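Local structure of spore germination protein B3 (Bacillus subtilis subsp. subtilis, 3N54) at residues 228-233 with 254-259; 214-219 with 281-286; 6-11 with 26-31; 145-150 with 164-169. The protein is a lipoprotein component of a spore germinant receptor and takes part in the germination response to L-asparagine, glucose, fructose and potassium ions. All blocks are in the same frame, centred on the assembly; numbering follows the deposited sequence.

Contact 1: residues 228-233 with 254-259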
loop_
_atom_site.group_PDB
_atom_site.type_symbol
_atom_site.label_atom_id
_atom_site.label_comp_id
_atom_site.label_asym_id
_atom_site.label_seq_id
_atom_site.Cartn_x
_atom_site.Cartn_y
_atom_site.Cartn_z
ATOM N N GLU A 228 -10.529 -23.151 -1.760
ATOM C CA GLU A 228 -10.263 -22.144 -2.786
ATOM C C GLU A 228 -11.515 -21.308 -3.030
ATOM O O GLU A 228 -12.579 -21.849 -3.327
ATOM C CB GLU A 228 -9.815 -22.802 -4.096
ATOM C CG GLU A 228 -9.330 -21.799 -5.150
ATOM C CD GLU A 228 -9.021 -22.430 -6.503
ATOM O OE1 GLU A 228 -9.505 -23.548 -6.787
ATOM O OE2 GLU A 228 -8.306 -21.786 -7.300
ATOM N N ILE A 229 -11.371 -19.989 -2.928
ATOM C CA ILE A 229 -12.490 -19.067 -3.078
ATOM C C ILE A 229 -12.995 -18.995 -4.520
ATOM O O ILE A 229 -12.204 -18.872 -5.454
ATOM C CB ILE A 229 -12.094 -17.632 -2.654
ATOM C CG1 ILE A 229 -11.673 -17.587 -1.181
ATOM C CG2 ILE A 229 -13.245 -16.665 -2.889
ATOM C CD1 ILE A 229 -11.093 -16.249 -0.769
ATOM N N LYS A 230 -14.312 -19.080 -4.691
ATOM C CA LYS A 230 -14.943 -18.877 -5.996
ATOM C C LYS A 230 -15.682 -17.538 -6.014
ATOM O O LYS A 230 -15.521 -16.747 -6.944
ATOM C CB LYS A 230 -15.886 -20.031 -6.340
ATOM C CG LYS A 230 -15.200 -21.210 -7.027
ATOM C CD LYS A 230 -14.883 -20.896 -8.489
ATOM C CE LYS A 230 -14.435 -22.135 -9.257
ATOM N NZ LYS A 230 -14.453 -21.905 -10.736
ATOM N N LYS A 231 -16.489 -17.295 -4.984
ATOM C CA LYS A 231 -17.195 -16.027 -4.826
ATOM C C LYS A 231 -17.392 -15.749 -3.338
ATOM O O LYS A 231 -17.719 -16.657 -2.574
ATOM C CB LYS A 231 -18.538 -16.063 -5.565
ATOM C CG LYS A 231 -19.153 -14.690 -5.826
ATOM C CD LYS A 231 -20.318 -14.765 -6.820
ATOM C CE LYS A 231 -20.788 -13.372 -7.243
ATOM N NZ LYS A 231 -21.868 -13.402 -8.281
ATOM N N SER A 232 -17.167 -14.503 -2.926
ATOM C CA SER A 232 -17.327 -14.110 -1.527
ATOM C C SER A 232 -17.991 -12.741 -1.413
ATOM O O SER A 232 -17.723 -11.845 -2.212
ATOM C CB SER A 232 -15.974 -14.098 -0.808
ATOM O OG SER A 232 -16.138 -13.923 0.591
ATOM N N LYS A 233 -18.854 -12.594 -0.412
ATOM C CA LYS A 233 -19.587 -11.358 -0.174
ATOM C C LYS A 233 -19.555 -11.006 1.307
ATOM O O LYS A 233 -19.576 -11.894 2.157
ATOM C CB LYS A 233 -21.039 -11.512 -0.630
ATOM C CG LYS A 233 -21.203 -11.902 -2.094
ATOM C CD LYS A 233 -22.675 -11.977 -2.494
ATOM C CE LYS A 233 -22.843 -12.250 -3.991
ATOM N NZ LYS A 233 -24.272 -12.221 -4.427
ATOM N N LYS A 254 -18.328 -18.891 -1.138
ATOM C CA LYS A 254 -18.494 -20.163 -1.823
ATOM C C LYS A 254 -17.134 -20.550 -2.385
ATOM O O LYS A 254 -16.409 -19.691 -2.890
ATOM C CB LYS A 254 -19.531 -20.052 -2.942
ATOM C CG LYS A 254 -20.947 -19.770 -2.460
ATOM C CD LYS A 254 -21.932 -19.742 -3.625
ATOM C CE LYS A 254 -23.377 -19.600 -3.156
ATOM N NZ LYS A 254 -24.338 -19.573 -4.299
ATOM N N GLY A 255 -16.783 -21.831 -2.304
ATOM C CA GLY A 255 -15.470 -22.271 -2.772
ATOM C C GLY A 255 -15.295 -23.751 -3.049
ATOM O O GLY A 255 -16.177 -24.562 -2.770
ATOM N N ILE A 256 -14.133 -24.079 -3.610
ATOM C CA ILE A 256 -13.764 -25.445 -3.958
ATOM C C ILE A 256 -12.872 -26.038 -2.866
ATOM O O ILE A 256 -12.147 -25.310 -2.185
ATOM C CB ILE A 256 -13.032 -25.491 -5.316
ATOM C CG1 ILE A 256 -13.951 -24.984 -6.430
ATOM C CG2 ILE A 256 -12.561 -26.900 -5.641
ATOM C CD1 ILE A 256 -13.347 -25.084 -7.815
ATOM N N LEU A 257 -12.927 -27.358 -2.716
ATOM C CA LEU A 257 -12.178 -28.065 -1.688
ATOM C C LEU A 257 -11.113 -29.004 -2.267
ATOM O O LEU A 257 -11.264 -29.520 -3.371
ATOM C CB LEU A 257 -13.165 -28.846 -0.812
ATOM C CG LEU A 257 -12.627 -29.670 0.363
ATOM C CD1 LEU A 257 -13.702 -29.839 1.426
ATOM C CD2 LEU A 257 -12.113 -31.026 -0.098
ATOM N N THR A 258 -10.033 -29.194 -1.510
ATOM C CA THR A 258 -8.976 -30.159 -1.831
ATOM C C THR A 258 -8.697 -30.964 -0.556
ATOM O O THR A 258 -8.707 -30.405 0.540
ATOM C CB THR A 258 -7.706 -29.470 -2.351
ATOM O OG1 THR A 258 -8.026 -28.713 -3.524
ATOM C CG2 THR A 258 -6.638 -30.494 -2.700
ATOM N N GLU A 259 -8.442 -32.265 -0.709
ATOM C CA GLU A 259 -8.397 -33.200 0.425
ATOM C C GLU A 259 -7.183 -34.130 0.525
ATOM O O GLU A 259 -6.365 -34.225 -0.392
ATOM C CB GLU A 259 -9.660 -34.074 0.378
ATOM C CG GLU A 259 -10.735 -33.700 1.385
ATOM C CD GLU A 259 -10.510 -34.323 2.750
ATOM O OE1 GLU A 259 -9.961 -35.445 2.828
ATOM O OE2 GLU A 259 -10.905 -33.696 3.753
#
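The flat groups that meet are backbone peptides: Glu228 and Ile256 bond to each other twice. Glu228 N to Ile256 O and Ile256 N to Glu228 O are both 2.7 Å. One step on, Ile229 faces Gly255, a non-hydrogen-bonded pair, and the CA of Gly255 comes within 3.0 Å of Glu228 O. The carbonyl of Lys254 then takes two donors. Lys230 N reaches Lys254 O in the carbonyl plane at 2.8 Å, whereas Lys231 N, 3.2 Å from the same Lys254 O, stands 28° out of that plane. Lys231 O is the partner of Lys254 N at 2.7 Å, in a nearly straight bond (174° at the hydrogen). Glu228, Ile256, Lys231 and Lys254 all put their side chains on one face. Beside them Lys230 bends at chi2 (-75°), which lays its aliphatic part obliquely across Ile256, with CE only 3.5 Å from Ile256 CD1. Ile229 turns the other way, to Trp206 of helix 198-208, and the backbone of Gly255 also bonds to Lys341 and Ile343 on its far side. Two residues, Lys230 and Lys231, opposite the single Lys254 make a classic beta bulge, here in the hairpin of strands 223-240 and 245-258.

Contact 2: residues 214-219 with 281-286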
loop_
_atom_site.group_PDB
_atom_site.type_symbol
_atom_site.label_atom_id
_atom_site.label_comp_id
_atom_site.label_asym_id
_atom_site.label_seq_id
_atom_site.Cartn_x
_atom_site.Cartn_y
_atom_site.Cartn_z
ATOM N N GLY A 214 -8.311 -16.599 -4.001
ATOM C CA GLY A 214 -7.336 -17.028 -3.005
ATOM C C GLY A 214 -7.663 -18.387 -2.422
ATOM O O GLY A 214 -8.741 -18.933 -2.664
ATOM N N VAL A 215 -6.725 -18.922 -1.645
ATOM C CA VAL A 215 -6.891 -20.220 -0.996
ATOM C C VAL A 215 -6.583 -20.151 0.496
ATOM O O VAL A 215 -5.733 -19.378 0.923
ATOM C CB VAL A 215 -5.968 -21.285 -1.627
ATOM C CG1 VAL A 215 -6.359 -21.538 -3.075
ATOM C CG2 VAL A 215 -4.504 -20.854 -1.531
ATOM N N MET A 216 -7.300 -20.956 1.277
ATOM C CA MET A 216 -7.031 -21.121 2.705
ATOM C C MET A 216 -6.599 -22.565 2.946
ATOM O O MET A 216 -7.432 -23.469 2.904
ATOM C CB MET A 216 -8.266 -20.808 3.554
ATOM C CG MET A 216 -8.074 -21.092 5.051
ATOM S SD MET A 216 -9.576 -20.945 6.030
ATOM C CE MET A 216 -9.853 -19.189 6.035
ATOM N N PRO A 217 -5.297 -22.793 3.166
ATOM C CA PRO A 217 -4.824 -24.128 3.519
ATOM C C PRO A 217 -4.799 -24.316 5.028
ATOM O O PRO A 217 -4.320 -23.443 5.752
ATOM C CB PRO A 217 -3.399 -24.155 2.964
ATOM C CG PRO A 217 -2.951 -22.721 2.994
ATOM C CD PRO A 217 -4.182 -21.842 3.004
ATOM N N THR A 218 -5.323 -25.440 5.499
ATOM C CA THR A 218 -5.286 -25.758 6.920
ATOM C C THR A 218 -5.323 -27.277 7.093
ATOM O O THR A 218 -4.953 -28.011 6.174
ATOM C CB THR A 218 -6.424 -25.040 7.695
ATOM O OG1 THR A 218 -6.225 -25.208 9.104
ATOM C CG2 THR A 218 -7.791 -25.575 7.296
ATOM N N THR A 219 -5.729 -27.748 8.268
ATOM C CA THR A 219 -5.775 -29.176 8.530
ATOM C C THR A 219 -7.016 -29.581 9.312
ATOM O O THR A 219 -7.612 -28.776 10.025
ATOM C CB THR A 219 -4.542 -29.636 9.328
ATOM O OG1 THR A 219 -4.423 -28.840 10.512
ATOM C CG2 THR A 219 -3.274 -29.498 8.500
ATOM N N GLU A 281 -14.116 -21.653 8.549
ATOM C CA GLU A 281 -14.769 -20.470 9.116
ATOM C C GLU A 281 -14.068 -19.986 10.374
ATOM O O GLU A 281 -13.762 -18.799 10.500
ATOM C CB GLU A 281 -16.234 -20.770 9.446
ATOM C CG GLU A 281 -17.155 -20.847 8.237
ATOM C CD GLU A 281 -18.441 -21.618 8.519
ATOM O OE1 GLU A 281 -18.773 -21.844 9.703
ATOM O OE2 GLU A 281 -19.120 -22.003 7.548
ATOM N N LYS A 282 -13.823 -20.908 11.300
ATOM C CA LYS A 282 -13.162 -20.578 12.563
ATOM C C LYS A 282 -11.750 -20.042 12.346
ATOM O O LYS A 282 -11.314 -19.143 13.061
ATOM C CB LYS A 282 -13.124 -21.791 13.501
ATOM C CG LYS A 282 -14.451 -22.099 14.190
ATOM C CD LYS A 282 -14.312 -23.280 15.154
ATOM C CE LYS A 282 -15.488 -23.366 16.111
ATOM N NZ LYS A 282 -15.312 -24.438 17.130
ATOM N N LYS A 283 -11.041 -20.592 11.363
ATOM C CA LYS A 283 -9.689 -20.132 11.054
ATOM C C LYS A 283 -9.702 -18.678 10.576
ATOM O O LYS A 283 -8.923 -17.860 11.054
ATOM C CB LYS A 283 -9.009 -21.032 10.015
ATOM C CG LYS A 283 -7.650 -20.504 9.565
ATOM C CD LYS A 283 -6.839 -21.544 8.826
ATOM C CE LYS A 283 -5.588 -20.922 8.205
ATOM N NZ LYS A 283 -4.793 -20.102 9.167
ATOM N N LEU A 284 -10.591 -18.357 9.643
ATOM C CA LEU A 284 -10.690 -16.985 9.151
ATOM C C LEU A 284 -10.965 -16.037 10.316
ATOM O O LEU A 284 -10.366 -14.961 10.410
ATOM C CB LEU A 284 -11.789 -16.854 8.086
ATOM C CG LEU A 284 -11.917 -15.502 7.377
ATOM C CD1 LEU A 284 -10.648 -15.165 6.616
ATOM C CD2 LEU A 284 -13.111 -15.486 6.425
ATOM N N GLU A 285 -11.859 -16.453 11.206
ATOM C CA GLU A 285 -12.234 -15.634 12.350
ATOM C C GLU A 285 -11.054 -15.344 13.268
ATOM O O GLU A 285 -10.820 -14.194 13.630
ATOM C CB GLU A 285 -13.353 -16.294 13.159
ATOM C CG GLU A 285 -13.818 -15.427 14.315
ATOM C CD GLU A 285 -15.150 -15.854 14.880
ATOM O OE1 GLU A 285 -15.421 -17.069 14.949
ATOM O OE2 GLU A 285 -15.923 -14.964 15.275
ATOM N N ARG A 286 -10.312 -16.375 13.652
ATOM C CA ARG A 286 -9.187 -16.147 14.558
ATOM C C ARG A 286 -8.068 -15.373 13.851
ATOM O O ARG A 286 -7.390 -14.565 14.474
ATOM C CB ARG A 286 -8.683 -17.454 15.198
ATOM C CG ARG A 286 -7.790 -18.337 14.353
ATOM C CD ARG A 286 -7.375 -19.600 15.163
ATOM N NE ARG A 286 -8.363 -20.661 15.040
ATOM C CZ ARG A 286 -8.285 -21.702 14.208
ATOM N NH1 ARG A 286 -7.242 -21.883 13.402
ATOM N NH2 ARG A 286 -9.275 -22.586 14.191
#
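Strand 215-219 passes over helix 281-286 at 107°, the two axes 10.1 Å apart at their closest, and this sets Met216 and Thr218 against Lys283 and Leu284. Met216 points at the helix. With CG anti to the backbone N (chi1 175°) and the next torsion also extended, its thioether runs straight out from the strand, and the bend at chi3 (-71°) turns the methyl across Leu284. Met216 CE lies 3.7 Å from Leu284 CB, the two side chains crossing at about a right angle. Lys283 comes the other way: its chain slides past Met216, Lys283 CD lying 4.0 Å from Met216 SD. The same CD also packs 3.7 Å from Thr218 CB, and beyond it Lys283 CE is 3.7 Å from Pro217 O. The bend at the end of the lysine carries its ammonium to a salt bridge with Asp287, one helical turn on. Trp206 of helix 198-208 touches both Met216 and Leu284, while Ile338 and Phe340 of strand 333-342 also pack on Leu284, so helix 271-299 lies over one face of the C-terminal sheet. The two segments thus meet mainly through methylene, methyl and sulfur surfaces, though the lysine methylenes also pass Pro217 O and the threonine hydroxyl; the lysine charge is dealt with inside its own helix.

Contact 3: residues 6-11 with 26-31; sequences SFARGL and QNLLPQ
Gly10 and Gln26 exchange two backbone hydrogen bonds: Gly10 N to Gln26 O at 2.9 Å, and Gln26 N to Gly10 O at 2.8 Å, the latter bent. Leu28 N adds a bond of 2.8 Å to Ala8 O. At the end of the pairing Ser6, its OG anti to the backbone N (chi1 166°), gives its hydroxyl hydrogen to Leu28 O over 2.9 Å. That carbonyl also receives a hydrogen from a water which in turn accepts from Phe7 N, so solvent fills in the pairing where the regular strand bonds give out. A second water ties the Ser6 and Asn27 side chains together, donating to Ser6 OG and accepting from Asn27 ND2 at 2.7 Å. The strands form the antiparallel hairpin 8-15/21-28 of a three-stranded sheet in the N-terminal family region, with 8-15 at the edge and 21-28 in the middle, next to 46-55. Between the hydrogen-bonded positions Arg9 faces Asn27, and Arg9 CA makes a CA-H...O contact of 3.3 Å with Gln26 O. On the other face Leu28 lies over the backbone of the first strand: its CB and CG sit above Ala8 O, and CD1 is 4.1 Å from Ala8 CB. Past the strand ends the Phe7 ring crosses Pro30 at about a right angle, CD1 lying 3.9 Å from Pro30 CG.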
loop_
_atom_site.group_PDB
_atom_site.type_symbol
_atom_site.label_atom_id
_atom_site.label_comp_id
_atom_site.label_asym_id
_atom_site.label_seq_id
_atom_site.Cartn_x
_atom_site.Cartn_y
_atom_site.Cartn_z
ATOM N N SER A 6 20.114 30.793 -1.212
ATOM C CA SER A 6 20.509 30.854 -2.612
ATOM C C SER A 6 19.257 31.159 -3.424
ATOM O O SER A 6 18.240 30.486 -3.253
ATOM C CB SER A 6 21.119 29.530 -3.060
ATOM O OG SER A 6 21.218 29.452 -4.471
ATOM N N PHE A 7 19.334 32.162 -4.301
ATOM C CA PHE A 7 18.182 32.609 -5.091
ATOM C C PHE A 7 18.288 32.334 -6.585
ATOM O O PHE A 7 17.327 32.580 -7.317
ATOM C CB PHE A 7 17.972 34.111 -4.892
ATOM C CG PHE A 7 17.878 34.519 -3.455
ATOM C CD1 PHE A 7 18.972 35.076 -2.805
ATOM C CD2 PHE A 7 16.704 34.321 -2.741
ATOM C CE1 PHE A 7 18.896 35.449 -1.462
ATOM C CE2 PHE A 7 16.618 34.690 -1.399
ATOM C CZ PHE A 7 17.720 35.254 -0.760
ATOM N N ALA A 8 19.436 31.829 -7.039
ATOM C CA ALA A 8 19.665 31.557 -8.459
ATOM C C ALA A 8 20.289 30.179 -8.659
ATOM O O ALA A 8 21.031 29.695 -7.805
ATOM C CB ALA A 8 20.558 32.632 -9.057
ATOM N N ARG A 9 19.997 29.565 -9.801
ATOM C CA ARG A 9 20.473 28.220 -10.102
ATOM C C ARG A 9 21.383 28.159 -11.317
ATOM O O ARG A 9 21.224 28.919 -12.272
ATOM C CB ARG A 9 19.283 27.270 -10.297
ATOM C CG ARG A 9 18.758 26.717 -8.985
ATOM C CD ARG A 9 17.404 26.040 -9.128
ATOM N NE ARG A 9 17.399 24.899 -10.045
ATOM C CZ ARG A 9 16.778 24.847 -11.231
ATOM N NH1 ARG A 9 16.075 25.875 -11.704
ATOM N NH2 ARG A 9 16.852 23.734 -11.955
ATOM N N GLY A 10 22.339 27.236 -11.250
ATOM C CA GLY A 10 23.269 26.971 -12.334
ATOM C C GLY A 10 23.327 25.478 -12.591
ATOM O O GLY A 10 22.773 24.692 -11.825
ATOM N N LEU A 11 24.021 25.088 -13.656
ATOM C CA LEU A 11 24.114 23.691 -14.045
ATOM C C LEU A 11 25.449 23.367 -14.695
ATOM O O LEU A 11 25.911 24.094 -15.575
ATOM C CB LEU A 11 22.997 23.350 -15.027
ATOM C CG LEU A 11 23.009 21.954 -15.658
ATOM C CD1 LEU A 11 22.890 20.858 -14.592
ATOM C CD2 LEU A 11 21.895 21.836 -16.697
ATOM N N GLN A 26 23.376 23.530 -9.368
ATOM C CA GLN A 26 24.113 24.398 -8.454
ATOM C C GLN A 26 23.216 25.479 -7.864
ATOM O O GLN A 26 22.415 26.092 -8.568
ATOM C CB GLN A 26 25.253 25.089 -9.207
ATOM C CG GLN A 26 26.164 24.157 -10.036
ATOM C CD GLN A 26 27.012 23.239 -9.178
ATOM O OE1 GLN A 26 27.511 22.217 -9.645
ATOM N NE2 GLN A 26 27.191 23.607 -7.922
ATOM N N ASN A 27 23.366 25.708 -6.565
ATOM C CA ASN A 27 22.668 26.773 -5.878
ATOM C C ASN A 27 23.654 27.921 -5.775
ATOM O O ASN A 27 24.572 27.892 -4.954
ATOM C CB ASN A 27 22.190 26.289 -4.510
ATOM C CG ASN A 27 21.208 25.127 -4.616
ATOM O OD1 ASN A 27 21.397 24.070 -4.002
ATOM N ND2 ASN A 27 20.169 25.311 -5.410
ATOM N N LEU A 28 23.481 28.924 -6.631
ATOM C CA LEU A 28 24.473 29.998 -6.744
ATOM C C LEU A 28 24.485 30.902 -5.511
ATOM O O LEU A 28 23.435 31.249 -4.964
ATOM C CB LEU A 28 24.246 30.823 -8.016
ATOM C CG LEU A 28 24.225 30.022 -9.328
ATOM C CD1 LEU A 28 24.018 30.957 -10.499
ATOM C CD2 LEU A 28 25.499 29.188 -9.507
ATOM N N LEU A 29 25.694 31.264 -5.088
ATOM C CA LEU A 29 25.898 32.120 -3.929
ATOM C C LEU A 29 25.408 33.523 -4.261
ATOM O O LEU A 29 25.762 34.054 -5.305
ATOM C CB LEU A 29 27.383 32.150 -3.560
ATOM C CG LEU A 29 27.774 32.852 -2.260
ATOM C CD1 LEU A 29 27.197 32.125 -1.056
ATOM C CD2 LEU A 29 29.299 32.965 -2.149
ATOM N N PRO A 30 24.561 34.114 -3.403
ATOM C CA PRO A 30 24.112 35.477 -3.691
ATOM C C PRO A 30 25.289 36.455 -3.741
ATOM O O PRO A 30 26.100 36.486 -2.815
ATOM C CB PRO A 30 23.181 35.805 -2.515
ATOM C CG PRO A 30 22.763 34.496 -1.964
ATOM C CD PRO A 30 23.889 33.546 -2.217
ATOM N N GLN A 31 25.391 37.221 -4.824
ATOM C CA GLN A 31 26.468 38.201 -4.988
ATOM C C GLN A 31 26.001 39.583 -4.544
ATOM O O GLN A 31 24.844 39.952 -4.757
ATOM C CB GLN A 31 26.935 38.250 -6.449
ATOM C CG GLN A 31 28.037 39.289 -6.729
ATOM C CD GLN A 31 28.393 39.398 -8.204
ATOM O OE1 GLN A 31 28.044 38.529 -9.009
ATOM N NE2 GLN A 31 29.097 40.469 -8.563
HETATM O O HOH W 1 19.309 27.815 -5.658
HETATM O O HOH W 2 21.707 33.280 -5.146
#

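Contact 4: residues 145-150 with 164-169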
loop_
_atom_site.group_PDB
_atom_site.type_symbol
_atom_site.label_atom_id
_atom_site.label_comp_id
_atom_site.label_asym_id
_atom_site.label_seq_id
_atom_site.Cartn_x
_atom_site.Cartn_y
_atom_site.Cartn_z
ATOM N N LYS A 145 -0.664 -8.110 -7.148
ATOM C CA LYS A 145 -2.046 -7.835 -6.782
ATOM C C LYS A 145 -2.540 -8.916 -5.803
ATOM O O LYS A 145 -1.910 -9.975 -5.701
ATOM C CB LYS A 145 -2.912 -7.733 -8.052
ATOM C CG LYS A 145 -3.019 -9.000 -8.892
ATOM C CD LYS A 145 -3.930 -8.759 -10.096
ATOM C CE LYS A 145 -3.852 -9.891 -11.105
ATOM N NZ LYS A 145 -2.521 -9.953 -11.773
ATOM N N ILE A 146 -3.652 -8.692 -5.095
ATOM C CA ILE A 146 -4.522 -7.516 -5.241
ATOM C C ILE A 146 -4.463 -6.549 -4.053
ATOM O O ILE A 146 -5.010 -6.821 -2.984
ATOM C CB ILE A 146 -5.998 -7.963 -5.485
ATOM C CG1 ILE A 146 -6.126 -8.696 -6.829
ATOM C CG2 ILE A 146 -6.956 -6.770 -5.446
ATOM C CD1 ILE A 146 -7.525 -9.194 -7.146
ATOM N N MET A 147 -3.788 -5.418 -4.260
ATOM C CA MET A 147 -3.748 -4.325 -3.282
ATOM C C MET A 147 -3.550 -2.948 -3.943
ATOM O O MET A 147 -2.488 -2.334 -3.798
ATOM C CB MET A 147 -2.656 -4.559 -2.224
ATOM C CG MET A 147 -3.108 -5.236 -0.956
ATOM S SD MET A 147 -4.531 -4.412 -0.240
ATOM C CE MET A 147 -4.121 -2.689 -0.552
ATOM N N ILE A 148 -4.534 -2.456 -4.697
ATOM C CA ILE A 148 -5.744 -3.167 -5.089
ATOM C C ILE A 148 -5.701 -3.633 -6.557
ATOM O O ILE A 148 -6.544 -4.439 -6.956
ATOM C CB ILE A 148 -7.025 -2.294 -4.811
ATOM C CG1 ILE A 148 -8.314 -3.039 -5.204
ATOM C CG2 ILE A 148 -6.949 -0.948 -5.534
ATOM C CD1 ILE A 148 -9.579 -2.500 -4.537
ATOM N N PRO A 149 -4.715 -3.178 -7.366
ATOM C CA PRO A 149 -3.546 -2.305 -7.200
ATOM C C PRO A 149 -3.896 -0.822 -7.038
ATOM O O PRO A 149 -4.767 -0.308 -7.740
ATOM C CB PRO A 149 -2.772 -2.516 -8.503
ATOM C CG PRO A 149 -3.811 -2.818 -9.489
ATOM C CD PRO A 149 -4.822 -3.643 -8.762
ATOM N N LEU A 150 -3.215 -0.157 -6.111
ATOM C CA LEU A 150 -3.461 1.247 -5.831
ATOM C C LEU A 150 -2.933 2.105 -6.971
ATOM O O LEU A 150 -1.788 1.969 -7.391
ATOM C CB LEU A 150 -2.795 1.659 -4.520
ATOM C CG LEU A 150 -3.105 3.071 -4.015
ATOM C CD1 LEU A 150 -4.595 3.234 -3.756
ATOM C CD2 LEU A 150 -2.303 3.379 -2.762
ATOM N N SER A 164 -6.555 6.804 6.090
ATOM C CA SER A 164 -5.501 5.812 6.168
ATOM C C SER A 164 -5.849 4.776 5.109
ATOM O O SER A 164 -7.020 4.581 4.786
ATOM C CB SER A 164 -5.425 5.166 7.547
ATOM O OG SER A 164 -4.954 6.075 8.528
ATOM N N TYR A 165 -4.843 4.114 4.556
ATOM C CA TYR A 165 -5.082 3.135 3.497
ATOM C C TYR A 165 -3.918 2.172 3.333
ATOM O O TYR A 165 -2.839 2.370 3.902
ATOM C CB TYR A 165 -5.356 3.847 2.163
ATOM C CG TYR A 165 -4.248 4.764 1.713
ATOM C CD1 TYR A 165 -4.180 6.074 2.170
ATOM C CD2 TYR A 165 -3.267 4.325 0.829
ATOM C CE1 TYR A 165 -3.163 6.925 1.760
ATOM C CE2 TYR A 165 -2.242 5.167 0.416
ATOM C CZ TYR A 165 -2.198 6.464 0.882
ATOM O OH TYR A 165 -1.188 7.309 0.478
ATOM N N LEU A 166 -4.157 1.125 2.552
ATOM C CA LEU A 166 -3.145 0.129 2.278
ATOM C C LEU A 166 -2.569 0.328 0.878
ATOM O O LEU A 166 -3.234 0.823 -0.021
ATOM C CB LEU A 166 -3.728 -1.278 2.412
ATOM C CG LEU A 166 -4.292 -1.693 3.777
ATOM C CD1 LEU A 166 -4.921 -3.086 3.699
ATOM C CD2 LEU A 166 -3.229 -1.643 4.874
ATOM N N ILE A 167 -1.319 -0.078 0.723
ATOM C CA ILE A 167 -0.615 -0.049 -0.538
ATOM C C ILE A 167 0.087 -1.399 -0.702
ATOM O O ILE A 167 0.753 -1.855 0.220
ATOM C CB ILE A 167 0.397 1.101 -0.547
ATOM C CG1 ILE A 167 1.228 1.097 -1.829
ATOM C CG2 ILE A 167 1.305 1.004 0.659
ATOM C CD1 ILE A 167 2.140 2.320 -1.955
ATOM N N GLN A 168 -0.074 -2.040 -1.858
ATOM C CA GLN A 168 0.575 -3.324 -2.135
ATOM C C GLN A 168 2.075 -3.236 -1.894
ATOM O O GLN A 168 2.714 -2.310 -2.365
ATOM C CB GLN A 168 0.352 -3.757 -3.586
ATOM C CG GLN A 168 1.051 -5.070 -3.961
ATOM C CD GLN A 168 0.481 -6.261 -3.224
ATOM O OE1 GLN A 168 -0.708 -6.548 -3.334
ATOM N NE2 GLN A 168 1.330 -6.979 -2.484
ATOM N N ALA A 169 2.628 -4.210 -1.179
ATOM C CA ALA A 169 4.062 -4.244 -0.918
ATOM C C ALA A 169 4.748 -5.280 -1.801
ATOM O O ALA A 169 4.138 -6.282 -2.175
ATOM C CB ALA A 169 4.328 -4.536 0.546
HETATM O O HOH W 3 -0.492 -0.674 -4.362
#
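Met147 leans on Gln168 first and on Leu166 last. Its CB presses against the glutamine side chain, 3.0 Å from Gln168 OE1 and 3.4 Å from Gln168 CB; its CG still sees OE1, at 3.6 Å. From there bends at chi2 and chi3 fold the chain back along strand 165-169. SD passes the CB and CD1 of Leu166, and the terminal CE lies 3.3 Å from Leu166 CB. These short contacts may partly reflect how the loop was modelled. Meanwhile the backbone of Met147 joins the strand by one bent bond: the Gln168 N-H is shared between Met147 O, 3.1 Å from Gln168 N (135° at the hydrogen), and a water. That water donates to Met147 O and, over a longer distance, accepts from Leu150 N. The Gln168 amide is held by its other end: NE2 donates in its own amide plane to Ala169 O, 2.9 Å away, a nearly straight bond. Further along the loop Leu150 CD2 touches Tyr165 CE2 at 3.6 Å and leans on Ile167. The loop runs directly into helix 152-160, whose Ala155 and Tyr158 pack on Leu150. That helix links the parallel neighbours 105-109 and 165-172 in a beta-alpha-beta crossover, and 165-172 is the central strand of a five-stranded mixed sheet, with 177-186 antiparallel on its other flank.

Overall arrangement
From the N terminus, contact 3 comes first, closing the short hairpin between strands 8-15 and 21-28 at one extremity of the molecule. Contact 4 follows in series and also within the N-terminal family region, its centre about 41 Å from that of contact 3; it closes the excursion through helix 152-160 near the centre of the molecule. Contact 2 then opens at 214-219 and closes only at helix 271-299, and contact 1, the hairpin 223-240/245-258, opens and closes within that span. No two contacts cross. Contacts 1 and 2 touch through Ile229 N and Gly214 O and share the C-terminal sheet, about 64 and 62 Å, centre to centre, from contact 3.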